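Local coordinates for protein probable arylamine n-acetyl transferase (PDB 4GUZ) that probably transfers acetyl groups from acetyl-coenzyme A to arylamine substrates, at residues E49-V54 against I267-D272; V54-V59 against S274-E279; D234-H239 against A255-T260. All blocks are in the same frame, centred on the assembly; numbering follows the deposited sequence.

Contact 1 of 3, residues E49-V54 against I267-D272; sequences ENLDAV and IELGAD
In the arylamine N-acetyltransferase fold, Glu49, just ahead of helix 51-56, and Leu51, its first residue, face Ile267 and Leu269 in the connection that leads into the C-terminal helix 271-282. The two backbones stay well apart, with the CA atoms of Leu51 and Leu269 at 9.1 Å, and side chains fill the gap. CD1 of Ile267 lies 3.8 Å from CG of Glu49, so the aliphatic part of the acid is packed like a hydrocarbon. One methyl of Leu51, CD1, touches two partners from different directions: CG2 of Ile267 at 4.0 Å and CD1 of Leu269 at 4.1 Å. Glu49 holds its CG between its own backbone N and carbonyl carbon (chi1 53°), and a bend at chi2 swings the carboxylate back over the helix start. There OE1 accepts the backbone N-H of Leu51, N to OE1 3.0 Å at an N-H...O angle of 144°, with the donor almost in line with CD-OE1. OE2, which lies against CG2 of Ile267 at 3.8 Å, is held by a salt bridge to Arg75 NE and a hydrogen bond from Gly76 N. These partners probably keep the buried acid ionised. Val222 of strand 221-226 touches both Glu49 and Ile267, while Leu51 also rests on Leu261 of helix 254-263 and Leu277 of helix 271-282.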
ATOM      1  N   GLU A  49       6.020  -4.318  -3.233  1.00 16.35           N
ATOM      2  CA  GLU A  49       6.477  -4.719  -4.572  1.00 16.10           C
ATOM      3  C   GLU A  49       5.367  -5.455  -5.319  1.00 19.46           C
ATOM      4  O   GLU A  49       4.417  -5.927  -4.696  1.00 19.20           O
ATOM      5  CB  GLU A  49       7.743  -5.594  -4.479  1.00 17.65           C
ATOM      6  CG  GLU A  49       7.558  -6.766  -3.542  1.00 26.28           C
ATOM      7  CD  GLU A  49       7.909  -8.138  -4.075  1.00 29.97           C
ATOM      8  OE1 GLU A  49       7.467  -8.483  -5.193  1.00 25.20           O
ATOM      9  OE2 GLU A  49       8.588  -8.891  -3.342  1.00 20.85           O
ATOM     10  N   ASN A  50       5.517  -5.589  -6.642  1.00 17.54           N
ATOM     11  CA  ASN A  50       4.548  -6.236  -7.541  1.00 17.52           C
ATOM     12  C   ASN A  50       5.197  -7.362  -8.362  1.00 22.71           C
ATOM     13  O   ASN A  50       4.684  -7.676  -9.446  1.00 23.79           O
ATOM     14  CB  ASN A  50       4.009  -5.165  -8.523  1.00 14.81           C
ATOM     15  CG  ASN A  50       5.055  -4.723  -9.547  1.00 29.66           C
ATOM     16  OD1 ASN A  50       6.278  -4.784  -9.310  1.00 19.88           O
ATOM     17  ND2 ASN A  50       4.606  -4.365 -10.744  1.00 23.66           N
ATOM     18  N   LEU A  51       6.341  -7.929  -7.896  1.00 19.08           N
ATOM     19  CA  LEU A  51       7.121  -8.870  -8.697  1.00 19.08           C
ATOM     20  C   LEU A  51       6.372 -10.159  -9.054  1.00 25.71           C
ATOM     21  O   LEU A  51       6.677 -10.731 -10.094  1.00 25.54           O
ATOM     22  CB  LEU A  51       8.502  -9.189  -8.087  1.00 18.16           C
ATOM     23  CG  LEU A  51       9.430  -7.960  -7.870  1.00 21.21           C
ATOM     24  CD1 LEU A  51      10.699  -8.325  -7.071  1.00 20.34           C
ATOM     25  CD2 LEU A  51       9.782  -7.283  -9.176  1.00 23.22           C
ATOM     26  N   ASP A  52       5.340 -10.555  -8.275  1.00 22.75           N
ATOM     27  CA  ASP A  52       4.520 -11.713  -8.605  1.00 21.62           C
ATOM     28  C   ASP A  52       3.705 -11.445  -9.851  1.00 28.49           C
ATOM     29  O   ASP A  52       3.549 -12.356 -10.673  1.00 29.93           O
ATOM     30  CB  ASP A  52       3.616 -12.095  -7.430  1.00 23.52           C
ATOM     31  CG  ASP A  52       4.315 -12.903  -6.360  1.00 25.59           C
ATOM     32  OD1 ASP A  52       5.530 -13.194  -6.521  1.00 25.48           O
ATOM     33  OD2 ASP A  52       3.672 -13.204  -5.342  1.00 26.81           O
ATOM     34  N   ALA A  53       3.210 -10.206 -10.023  1.00 24.90           N
ATOM     35  CA  ALA A  53       2.420  -9.814 -11.200  1.00 24.78           C
ATOM     36  C   ALA A  53       3.300  -9.713 -12.427  1.00 29.18           C
ATOM     37  O   ALA A  53       2.890 -10.130 -13.519  1.00 27.81           O
ATOM     38  CB  ALA A  53       1.705  -8.486 -10.954  1.00 25.48           C
ATOM     39  N   VAL A  54       4.527  -9.185 -12.249  1.00 25.52           N
ATOM     40  CA  VAL A  54       5.471  -9.037 -13.354  1.00 25.49           C
ATOM     41  C   VAL A  54       5.932 -10.420 -13.841  1.00 30.13           C
ATOM     42  O   VAL A  54       6.019 -10.620 -15.051  1.00 30.54           O
ATOM     43  CB  VAL A  54       6.669  -8.126 -12.975  1.00 29.06           C
ATOM     44  CG1 VAL A  54       7.621  -7.936 -14.153  1.00 28.62           C
ATOM     45  CG2 VAL A  54       6.174  -6.768 -12.469  1.00 28.53           C
ATOM     46  N   ILE A 267      14.656  -7.453  -0.543  1.00 20.68           N
ATOM     47  CA  ILE A 267      13.912  -8.366  -1.400  1.00 20.76           C
ATOM     48  C   ILE A 267      14.894  -9.295  -2.126  1.00 28.83           C
ATOM     49  O   ILE A 267      15.836  -8.826  -2.768  1.00 27.43           O
ATOM     50  CB  ILE A 267      12.983  -7.589  -2.384  1.00 22.53           C
ATOM     51  CG1 ILE A 267      11.840  -6.915  -1.593  1.00 22.83           C
ATOM     52  CG2 ILE A 267      12.404  -8.500  -3.492  1.00 21.26           C
ATOM     53  CD1 ILE A 267      11.034  -5.813  -2.311  1.00 26.45           C
ATOM     54  N   GLU A 268      14.645 -10.609  -2.039  1.00 27.34           N
ATOM     55  CA  GLU A 268      15.432 -11.640  -2.721  1.00 28.60           C
ATOM     56  C   GLU A 268      14.483 -12.694  -3.236  1.00 33.75           C
ATOM     57  O   GLU A 268      13.627 -13.171  -2.482  1.00 31.90           O
ATOM     58  CB  GLU A 268      16.482 -12.269  -1.782  1.00 30.50           C
ATOM     59  CG  GLU A 268      17.498 -11.299  -1.207  1.00 39.75           C
ATOM     60  CD  GLU A 268      18.335 -11.917  -0.106  1.00 61.90           C
ATOM     61  OE1 GLU A 268      17.876 -11.927   1.059  1.00 58.21           O
ATOM     62  OE2 GLU A 268      19.438 -12.421  -0.417  1.00 59.39           O
ATOM     63  N   LEU A 269      14.580 -13.004  -4.531  1.00 33.18           N
ATOM     64  CA  LEU A 269      13.730 -14.002  -5.171  1.00 34.33           C
ATOM     65  C   LEU A 269      14.427 -15.348  -5.203  1.00 41.96           C
ATOM     66  O   LEU A 269      15.646 -15.426  -5.001  1.00 41.95           O
ATOM     67  CB  LEU A 269      13.389 -13.573  -6.609  1.00 34.40           C
ATOM     68  CG  LEU A 269      12.471 -12.371  -6.804  1.00 38.80           C
ATOM     69  CD1 LEU A 269      12.750 -11.700  -8.131  1.00 38.73           C
ATOM     70  CD2 LEU A 269      10.997 -12.773  -6.736  1.00 39.75           C
ATOM     71  N   GLY A 270      13.651 -16.396  -5.493  1.00 40.78           N
ATOM     72  CA  GLY A 270      14.173 -17.745  -5.678  1.00 41.09           C
ATOM     73  C   GLY A 270      15.005 -17.783  -6.946  1.00 45.13           C
ATOM     74  O   GLY A 270      14.814 -16.934  -7.830  1.00 44.99           O
ATOM     75  N   ALA A 271      15.940 -18.755  -7.040  1.00 41.59           N
ATOM     76  CA  ALA A 271      16.874 -18.930  -8.164  1.00 40.62           C
ATOM     77  C   ALA A 271      16.199 -18.772  -9.530  1.00 43.74           C
ATOM     78  O   ALA A 271      16.696 -18.008 -10.366  1.00 43.78           O
ATOM     79  CB  ALA A 271      17.555 -20.290  -8.076  1.00 41.23           C
ATOM     80  N   ASP A 272      15.048 -19.435  -9.725  1.00 39.64           N
ATOM     81  CA  ASP A 272      14.276 -19.416 -10.968  1.00 38.97           C
ATOM     82  C   ASP A 272      13.562 -18.080 -11.207  1.00 39.85           C
ATOM     83  O   ASP A 272      13.484 -17.635 -12.355  1.00 37.43           O
ATOM     84  CB  ASP A 272      13.255 -20.571 -10.993  1.00 41.31           C
ATOM     85  CG  ASP A 272      13.869 -21.966 -11.003  1.00 50.40           C
ATOM     86  OD1 ASP A 272      14.956 -22.138 -11.604  1.00 50.26           O
ATOM     87  OD2 ASP A 272      13.242 -22.892 -10.452  1.00 57.63           O
TER

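Contact 2 of 3, residues V54-V59 against S274-E279; sequences VLHKHV and STLLLE
With CG anti to the carbonyl carbon (chi1 -62°), Leu55 extends its CD2 methyl toward the C-terminal helix, where Leu276, its CG anti to the backbone N (chi1 -172°), leans over to meet it. The methyl lies against backbone as well as side chain: CD2 of Leu55 is 3.5 Å from the backbone N of Leu277 and 3.9 Å from CB of Leu277. On its other neighbour it approaches the branch point, with CD2 of Leu55 3.7 Å from CG of Leu276. Leu276 in turn brings CD2 to 3.7 Å from the carbonyl O of Leu55, a van der Waals contact in which a methyl covers part of a peptide oxygen. This is helix-on-helix packing: helix 51-56 abuts helix 271-282, the last helix of the chain, and between the two segments the backbones are closest at Leu55 and Leu277, whose CA atoms are 6.7 Å apart. Beside the leucines the His56 ring lies with one face over its neighbour's CB, 3.9 Å from the ring plane to Leu55 CB, while CD2 of Leu276 approaches the ring obliquely, 4.5 Å from His56 CE1. NE2 of His56 makes a weak hydrogen bond to Asp273 OD1. A firmer polar tie joins the same two helices where Arg280 NE donates to the carbonyl O of Val54.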
ATOM      1  N   VAL A  54       4.527  -9.185 -12.249  1.00 25.52           N
ATOM      2  CA  VAL A  54       5.471  -9.037 -13.354  1.00 25.49           C
ATOM      3  C   VAL A  54       5.932 -10.420 -13.841  1.00 30.13           C
ATOM      4  O   VAL A  54       6.019 -10.620 -15.051  1.00 30.54           O
ATOM      5  CB  VAL A  54       6.669  -8.126 -12.975  1.00 29.06           C
ATOM      6  CG1 VAL A  54       7.621  -7.936 -14.153  1.00 28.62           C
ATOM      7  CG2 VAL A  54       6.174  -6.768 -12.469  1.00 28.53           C
ATOM      8  N   LEU A  55       6.178 -11.367 -12.910  1.00 27.93           N
ATOM      9  CA  LEU A  55       6.670 -12.715 -13.224  1.00 29.27           C
ATOM     10  C   LEU A  55       5.570 -13.733 -13.551  1.00 34.18           C
ATOM     11  O   LEU A  55       5.844 -14.663 -14.309  1.00 34.49           O
ATOM     12  CB  LEU A  55       7.517 -13.280 -12.058  1.00 29.68           C
ATOM     13  CG  LEU A  55       8.813 -12.520 -11.662  1.00 35.55           C
ATOM     14  CD1 LEU A  55       9.235 -12.862 -10.240  1.00 36.30           C
ATOM     15  CD2 LEU A  55       9.954 -12.841 -12.593  1.00 37.89           C
ATOM     16  N   HIS A  56       4.370 -13.622 -12.942  1.00 31.08           N
ATOM     17  CA  HIS A  56       3.333 -14.643 -13.116  1.00 31.35           C
ATOM     18  C   HIS A  56       1.916 -14.125 -13.477  1.00 33.58           C
ATOM     19  O   HIS A  56       1.041 -14.967 -13.708  1.00 32.06           O
ATOM     20  CB  HIS A  56       3.236 -15.507 -11.839  1.00 32.96           C
ATOM     21  CG  HIS A  56       4.551 -16.056 -11.362  1.00 36.89           C
ATOM     22  ND1 HIS A  56       5.331 -16.877 -12.166  1.00 39.03           N
ATOM     23  CD2 HIS A  56       5.187 -15.870 -10.180  1.00 39.38           C
ATOM     24  CE1 HIS A  56       6.417 -17.145 -11.459  1.00 38.80           C
ATOM     25  NE2 HIS A  56       6.369 -16.572 -10.250  1.00 39.30           N
ATOM     26  N   LYS A  57       1.686 -12.781 -13.546  1.00 28.93           N
ATOM     27  CA  LYS A  57       0.373 -12.181 -13.866  1.00 29.09           C
ATOM     28  C   LYS A  57      -0.711 -12.681 -12.872  1.00 33.17           C
ATOM     29  O   LYS A  57      -1.904 -12.729 -13.208  1.00 30.20           O
ATOM     30  CB  LYS A  57      -0.047 -12.474 -15.334  1.00 32.23           C
ATOM     31  CG  LYS A  57       0.970 -12.042 -16.400  1.00 36.84           C
ATOM     32  CD  LYS A  57       0.849 -10.559 -16.775  1.00 32.98           C
ATOM     33  CE  LYS A  57       2.141 -10.015 -17.344  1.00 34.97           C
ATOM     34  NZ  LYS A  57       3.273 -10.157 -16.382  1.00 32.97           N
ATOM     35  N   HIS A  58      -0.276 -13.031 -11.636  1.00 31.72           N
ATOM     36  CA  HIS A  58      -1.111 -13.593 -10.570  1.00 32.57           C
ATOM     37  C   HIS A  58      -0.540 -13.278  -9.184  1.00 33.96           C
ATOM     38  O   HIS A  58       0.670 -13.385  -8.959  1.00 31.52           O
ATOM     39  CB  HIS A  58      -1.224 -15.125 -10.757  1.00 34.59           C
ATOM     40  CG  HIS A  58      -1.962 -15.837  -9.666  1.00 39.06           C
ATOM     41  ND1 HIS A  58      -1.287 -16.490  -8.640  1.00 41.44           N
ATOM     42  CD2 HIS A  58      -3.295 -15.969  -9.468  1.00 41.32           C
ATOM     43  CE1 HIS A  58      -2.229 -16.988  -7.854  1.00 41.01           C
ATOM     44  NE2 HIS A  58      -3.452 -16.700  -8.313  1.00 41.27           N
ATOM     45  N   VAL A  59      -1.437 -12.951  -8.244  1.00 29.16           N
ATOM     46  CA  VAL A  59      -1.088 -12.644  -6.854  1.00 27.88           C
ATOM     47  C   VAL A  59      -2.098 -13.337  -5.919  1.00 29.44           C
ATOM     48  O   VAL A  59      -3.296 -13.072  -6.032  1.00 28.57           O
ATOM     49  CB  VAL A  59      -1.044 -11.098  -6.604  1.00 30.71           C
ATOM     50  CG1 VAL A  59      -0.923 -10.777  -5.121  1.00 30.23           C
ATOM     51  CG2 VAL A  59       0.076 -10.419  -7.398  1.00 30.44           C
ATOM     52  N   SER A 274      14.558 -15.154  -9.980  1.00 33.51           N
ATOM     53  CA  SER A 274      15.677 -14.236 -10.224  1.00 33.68           C
ATOM     54  C   SER A 274      16.079 -14.271 -11.701  1.00 38.34           C
ATOM     55  O   SER A 274      16.263 -13.217 -12.311  1.00 37.67           O
ATOM     56  CB  SER A 274      16.878 -14.613  -9.358  1.00 37.55           C
ATOM     57  OG  SER A 274      16.633 -14.371  -7.983  1.00 48.12           O
ATOM     58  N   THR A 275      16.184 -15.498 -12.276  1.00 35.01           N
ATOM     59  CA  THR A 275      16.530 -15.739 -13.676  1.00 34.59           C
ATOM     60  C   THR A 275      15.454 -15.130 -14.585  1.00 37.35           C
ATOM     61  O   THR A 275      15.786 -14.421 -15.540  1.00 37.57           O
ATOM     62  CB  THR A 275      16.703 -17.259 -13.918  1.00 44.23           C
ATOM     63  OG1 THR A 275      17.690 -17.770 -13.017  1.00 43.92           O
ATOM     64  CG2 THR A 275      17.097 -17.591 -15.356  1.00 41.34           C
ATOM     65  N   LEU A 276      14.171 -15.386 -14.266  1.00 33.71           N
ATOM     66  CA  LEU A 276      13.032 -14.868 -15.028  1.00 32.93           C
ATOM     67  C   LEU A 276      12.936 -13.338 -14.906  1.00 34.07           C
ATOM     68  O   LEU A 276      12.584 -12.681 -15.889  1.00 34.87           O
ATOM     69  CB  LEU A 276      11.730 -15.539 -14.565  1.00 33.32           C
ATOM     70  CG  LEU A 276      10.452 -15.273 -15.381  1.00 38.70           C
ATOM     71  CD1 LEU A 276      10.589 -15.745 -16.825  1.00 39.18           C
ATOM     72  CD2 LEU A 276       9.251 -15.941 -14.733  1.00 41.80           C
ATOM     73  N   LEU A 277      13.270 -12.765 -13.734  1.00 28.97           N
ATOM     74  CA  LEU A 277      13.196 -11.305 -13.571  1.00 27.94           C
ATOM     75  C   LEU A 277      14.223 -10.610 -14.463  1.00 34.82           C
ATOM     76  O   LEU A 277      13.855  -9.670 -15.163  1.00 34.63           O
ATOM     77  CB  LEU A 277      13.333 -10.858 -12.103  1.00 27.67           C
ATOM     78  CG  LEU A 277      13.238  -9.337 -11.844  1.00 31.71           C
ATOM     79  CD1 LEU A 277      11.854  -8.789 -12.129  1.00 31.26           C
ATOM     80  CD2 LEU A 277      13.632  -9.001 -10.449  1.00 33.84           C
ATOM     81  N   LEU A 278      15.478 -11.120 -14.497  1.00 33.96           N
ATOM     82  CA  LEU A 278      16.569 -10.615 -15.341  1.00 34.87           C
ATOM     83  C   LEU A 278      16.154 -10.582 -16.826  1.00 40.31           C
ATOM     84  O   LEU A 278      16.549  -9.661 -17.540  1.00 39.07           O
ATOM     85  CB  LEU A 278      17.842 -11.481 -15.168  1.00 35.14           C
ATOM     86  CG  LEU A 278      18.609 -11.366 -13.849  1.00 39.48           C
ATOM     87  CD1 LEU A 278      19.681 -12.443 -13.734  1.00 39.04           C
ATOM     88  CD2 LEU A 278      19.276 -10.032 -13.722  1.00 41.32           C
ATOM     89  N   GLU A 279      15.342 -11.574 -17.271  1.00 38.44           N
ATOM     90  CA  GLU A 279      14.808 -11.677 -18.635  1.00 38.84           C
ATOM     91  C   GLU A 279      13.813 -10.556 -18.883  1.00 43.97           C
ATOM     92  O   GLU A 279      13.881  -9.918 -19.935  1.00 44.46           O
ATOM     93  CB  GLU A 279      14.160 -13.055 -18.892  1.00 40.33           C
ATOM     94  CG  GLU A 279      15.164 -14.194 -19.011  1.00 53.11           C
ATOM     95  CD  GLU A 279      14.613 -15.589 -19.257  1.00 79.50           C
ATOM     96  OE1 GLU A 279      13.434 -15.719 -19.663  1.00 71.31           O
ATOM     97  OE2 GLU A 279      15.380 -16.559 -19.062  1.00 75.98           O
TER

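Contact 3 of 3, residues D234-H239 against A255-T260; sequences DHRELH and AEVLAT
A type II' beta turn running from Asp234 to Glu237, closed by two backbone hydrogen bonds between these residues, joins strands 229-234 and 237-242. It brings Arg236 to within 6.5 Å of Val257, CA to CA, on helix 254-263. His235 takes the positive phi (69°) that this turn requires at its second position. Arg236 meets the helix with its aliphatic stem: CG lies 3.9 Å from CG2 of Val257, and the two side chains run at about a right angle to each other. Beyond that point the arginine chain bends at chi3 (56°), and its head goes to backbone carbonyls outside the two segments, NE to Leu252 O and NH1 to Leu281 O. One turn further along the helix, Leu238 and Thr260 reach for each other tip to tip. CD2 of Leu238 comes to 4.0 Å from CG2 of Thr260, with CD1 of the leucine only slightly farther from the same methyl. Thr260 divides its two branches cleanly. Its methyl faces the strand, while its hydroxyl turns back onto its own helix and donates to Glu256 O, OG1 to O 3.0 Å, from 42° above the carbonyl plane. That carbonyl also accepts the regular helical bond from Thr260 N at 2.7 Å. Leu252, in the loop leading from strand 246-251 into the helix, touches Leu238, Val257 and Thr260 and fills in the apolar patch. With the threonine hydroxyl satisfied inside the helix and NE and NH1 of Arg236 bound to carbonyls, what the turn and strand present to the helix is aliphatic, so the hairpin packs on the helix by dispersion and burial of methyls.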
ATOM      1  N   ASP A 234      11.436   2.057 -10.369  1.00 18.29           N
ATOM      2  CA  ASP A 234      10.463   2.124 -11.444  1.00 17.16           C
ATOM      3  C   ASP A 234      11.092   1.357 -12.609  1.00 21.16           C
ATOM      4  O   ASP A 234      11.884   1.918 -13.371  1.00 19.28           O
ATOM      5  CB  ASP A 234      10.131   3.600 -11.773  1.00 19.13           C
ATOM      6  CG  ASP A 234       8.987   3.782 -12.756  1.00 24.12           C
ATOM      7  OD1 ASP A 234       8.423   2.762 -13.207  1.00 22.49           O
ATOM      8  OD2 ASP A 234       8.655   4.956 -13.079  1.00 26.82           O
ATOM      9  N   HIS A 235      10.829   0.036 -12.648  1.00 19.80           N
ATOM     10  CA  HIS A 235      11.378  -0.935 -13.607  1.00 21.70           C
ATOM     11  C   HIS A 235      12.883  -1.080 -13.298  1.00 25.96           C
ATOM     12  O   HIS A 235      13.215  -1.778 -12.337  1.00 26.59           O
ATOM     13  CB  HIS A 235      11.071  -0.555 -15.074  1.00 23.59           C
ATOM     14  CG  HIS A 235      11.335  -1.646 -16.061  1.00 28.69           C
ATOM     15  ND1 HIS A 235      10.778  -2.905 -15.914  1.00 31.74           N
ATOM     16  CD2 HIS A 235      12.042  -1.614 -17.214  1.00 31.66           C
ATOM     17  CE1 HIS A 235      11.188  -3.603 -16.963  1.00 31.36           C
ATOM     18  NE2 HIS A 235      11.943  -2.870 -17.776  1.00 31.44           N
ATOM     19  N   ARG A 236      13.766  -0.371 -14.024  1.00 21.23           N
ATOM     20  CA  ARG A 236      15.220  -0.391 -13.784  1.00 20.57           C
ATOM     21  C   ARG A 236      15.729   0.988 -13.293  1.00 21.79           C
ATOM     22  O   ARG A 236      16.932   1.179 -13.111  1.00 21.30           O
ATOM     23  CB  ARG A 236      15.961  -0.804 -15.073  1.00 19.99           C
ATOM     24  CG  ARG A 236      15.926  -2.303 -15.355  1.00 26.72           C
ATOM     25  CD  ARG A 236      16.377  -2.632 -16.773  1.00 32.93           C
ATOM     26  NE  ARG A 236      17.713  -2.115 -17.082  1.00 38.39           N
ATOM     27  CZ  ARG A 236      18.356  -2.316 -18.231  1.00 55.04           C
ATOM     28  NH1 ARG A 236      17.798  -3.042 -19.195  1.00 38.79           N
ATOM     29  NH2 ARG A 236      19.566  -1.807 -18.418  1.00 43.61           N
ATOM     30  N   GLU A 237      14.822   1.955 -13.126  1.00 19.11           N
ATOM     31  CA  GLU A 237      15.191   3.298 -12.694  1.00 18.19           C
ATOM     32  C   GLU A 237      15.016   3.427 -11.201  1.00 20.84           C
ATOM     33  O   GLU A 237      13.905   3.278 -10.701  1.00 20.16           O
ATOM     34  CB  GLU A 237      14.340   4.352 -13.412  1.00 19.41           C
ATOM     35  CG  GLU A 237      14.930   5.751 -13.367  1.00 28.34           C
ATOM     36  CD  GLU A 237      16.151   6.012 -14.234  1.00 26.88           C
ATOM     37  OE1 GLU A 237      16.354   5.299 -15.241  1.00 22.35           O
ATOM     38  OE2 GLU A 237      16.830   7.026 -13.977  1.00 21.60           O
ATOM     39  N   LEU A 238      16.098   3.725 -10.495  1.00 18.97           N
ATOM     40  CA  LEU A 238      16.009   3.874  -9.044  1.00 18.35           C
ATOM     41  C   LEU A 238      15.823   5.318  -8.701  1.00 20.67           C
ATOM     42  O   LEU A 238      16.697   6.119  -8.999  1.00 21.51           O
ATOM     43  CB  LEU A 238      17.258   3.313  -8.341  1.00 17.84           C
ATOM     44  CG  LEU A 238      17.255   3.379  -6.791  1.00 22.20           C
ATOM     45  CD1 LEU A 238      16.117   2.541  -6.177  1.00 20.37           C
ATOM     46  CD2 LEU A 238      18.607   2.931  -6.234  1.00 25.57           C
ATOM     47  N   HIS A 239      14.707   5.645  -8.047  1.00 16.54           N
ATOM     48  CA  HIS A 239      14.382   6.992  -7.579  1.00 16.41           C
ATOM     49  C   HIS A 239      14.724   7.099  -6.090  1.00 19.77           C
ATOM     50  O   HIS A 239      14.293   6.255  -5.297  1.00 18.53           O
ATOM     51  CB  HIS A 239      12.889   7.331  -7.803  1.00 17.54           C
ATOM     52  CG  HIS A 239      12.458   7.402  -9.234  1.00 21.18           C
ATOM     53  ND1 HIS A 239      11.772   8.499  -9.720  1.00 22.91           N
ATOM     54  CD2 HIS A 239      12.598   6.499 -10.233  1.00 22.09           C
ATOM     55  CE1 HIS A 239      11.537   8.242 -10.997  1.00 21.87           C
ATOM     56  NE2 HIS A 239      12.001   7.044 -11.347  1.00 21.80           N
ATOM     57  N   ALA A 255      21.678  -6.844 -13.332  1.00 31.81           N
ATOM     58  CA  ALA A 255      22.382  -7.324 -12.141  1.00 31.96           C
ATOM     59  C   ALA A 255      22.282  -6.328 -10.971  1.00 33.48           C
ATOM     60  O   ALA A 255      22.105  -6.759  -9.825  1.00 32.53           O
ATOM     61  CB  ALA A 255      23.841  -7.596 -12.468  1.00 33.22           C
ATOM     62  N   GLU A 256      22.387  -5.003 -11.247  1.00 28.63           N
ATOM     63  CA  GLU A 256      22.293  -3.985 -10.191  1.00 27.26           C
ATOM     64  C   GLU A 256      20.894  -3.980  -9.561  1.00 28.08           C
ATOM     65  O   GLU A 256      20.781  -3.745  -8.361  1.00 26.89           O
ATOM     66  CB  GLU A 256      22.643  -2.596 -10.722  1.00 28.76           C
ATOM     67  CG  GLU A 256      24.139  -2.365 -10.885  1.00 38.97           C
ATOM     68  CD  GLU A 256      24.523  -1.180 -11.752  1.00 53.89           C
ATOM     69  OE1 GLU A 256      23.716  -0.783 -12.623  1.00 36.26           O
ATOM     70  OE2 GLU A 256      25.654  -0.671 -11.587  1.00 49.40           O
ATOM     71  N   VAL A 257      19.843  -4.285 -10.360  1.00 24.05           N
ATOM     72  CA  VAL A 257      18.455  -4.376  -9.869  1.00 23.75           C
ATOM     73  C   VAL A 257      18.378  -5.457  -8.789  1.00 28.18           C
ATOM     74  O   VAL A 257      17.881  -5.171  -7.697  1.00 27.13           O
ATOM     75  CB  VAL A 257      17.428  -4.634 -11.003  1.00 26.44           C
ATOM     76  CG1 VAL A 257      16.032  -4.954 -10.430  1.00 26.36           C
ATOM     77  CG2 VAL A 257      17.353  -3.435 -11.939  1.00 25.35           C
ATOM     78  N   LEU A 258      18.893  -6.680  -9.072  1.00 24.86           N
ATOM     79  CA  LEU A 258      18.883  -7.749  -8.059  1.00 25.12           C
ATOM     80  C   LEU A 258      19.664  -7.336  -6.816  1.00 26.22           C
ATOM     81  O   LEU A 258      19.237  -7.636  -5.700  1.00 23.32           O
ATOM     82  CB  LEU A 258      19.457  -9.072  -8.597  1.00 25.60           C
ATOM     83  CG  LEU A 258      18.814  -9.724  -9.824  1.00 30.26           C
ATOM     84  CD1 LEU A 258      19.532 -11.031 -10.131  1.00 30.91           C
ATOM     85  CD2 LEU A 258      17.345 -10.047  -9.583  1.00 32.49           C
ATOM     86  N   ALA A 259      20.822  -6.660  -7.003  1.00 24.16           N
ATOM     87  CA  ALA A 259      21.631  -6.175  -5.874  1.00 24.54           C
ATOM     88  C   ALA A 259      20.862  -5.138  -5.052  1.00 27.12           C
ATOM     89  O   ALA A 259      20.819  -5.243  -3.828  1.00 27.14           O
ATOM     90  CB  ALA A 259      22.939  -5.576  -6.373  1.00 25.70           C
ATOM     91  N   THR A 260      20.259  -4.139  -5.728  1.00 24.75           N
ATOM     92  CA  THR A 260      19.484  -3.059  -5.093  1.00 23.34           C
ATOM     93  C   THR A 260      18.272  -3.641  -4.367  1.00 23.71           C
ATOM     94  O   THR A 260      17.989  -3.223  -3.242  1.00 20.80           O
ATOM     95  CB  THR A 260      19.086  -1.991  -6.132  1.00 26.69           C
ATOM     96  OG1 THR A 260      20.279  -1.338  -6.579  1.00 29.74           O
ATOM     97  CG2 THR A 260      18.151  -0.950  -5.570  1.00 22.52           C
TER

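Overall arrangement
Along the chain, contacts 1 and 2 alternate: 49-54 and 54-59 share Val54 and run together, and their partners 267-272 and 274-279 follow late in the sequence. Contact 3, a local packing of a beta hairpin on the helix that follows it, is nested inside the loop both close. Contacts 1 and 2 have centres about 6 Å apart and meet directly through Leu51, Leu269 and Leu277; contact 3 is centred about 13 Å from contact 1 and 15 Å from contact 2. Helices 254-263 and 271-282 thus join the five-stranded antiparallel sheet to helix 51-56; all three contacts lie on the same side of the chain's centre, and contact 2 touches both of the others, meeting contact 3 where Leu258 packs on Leu277 and Leu278.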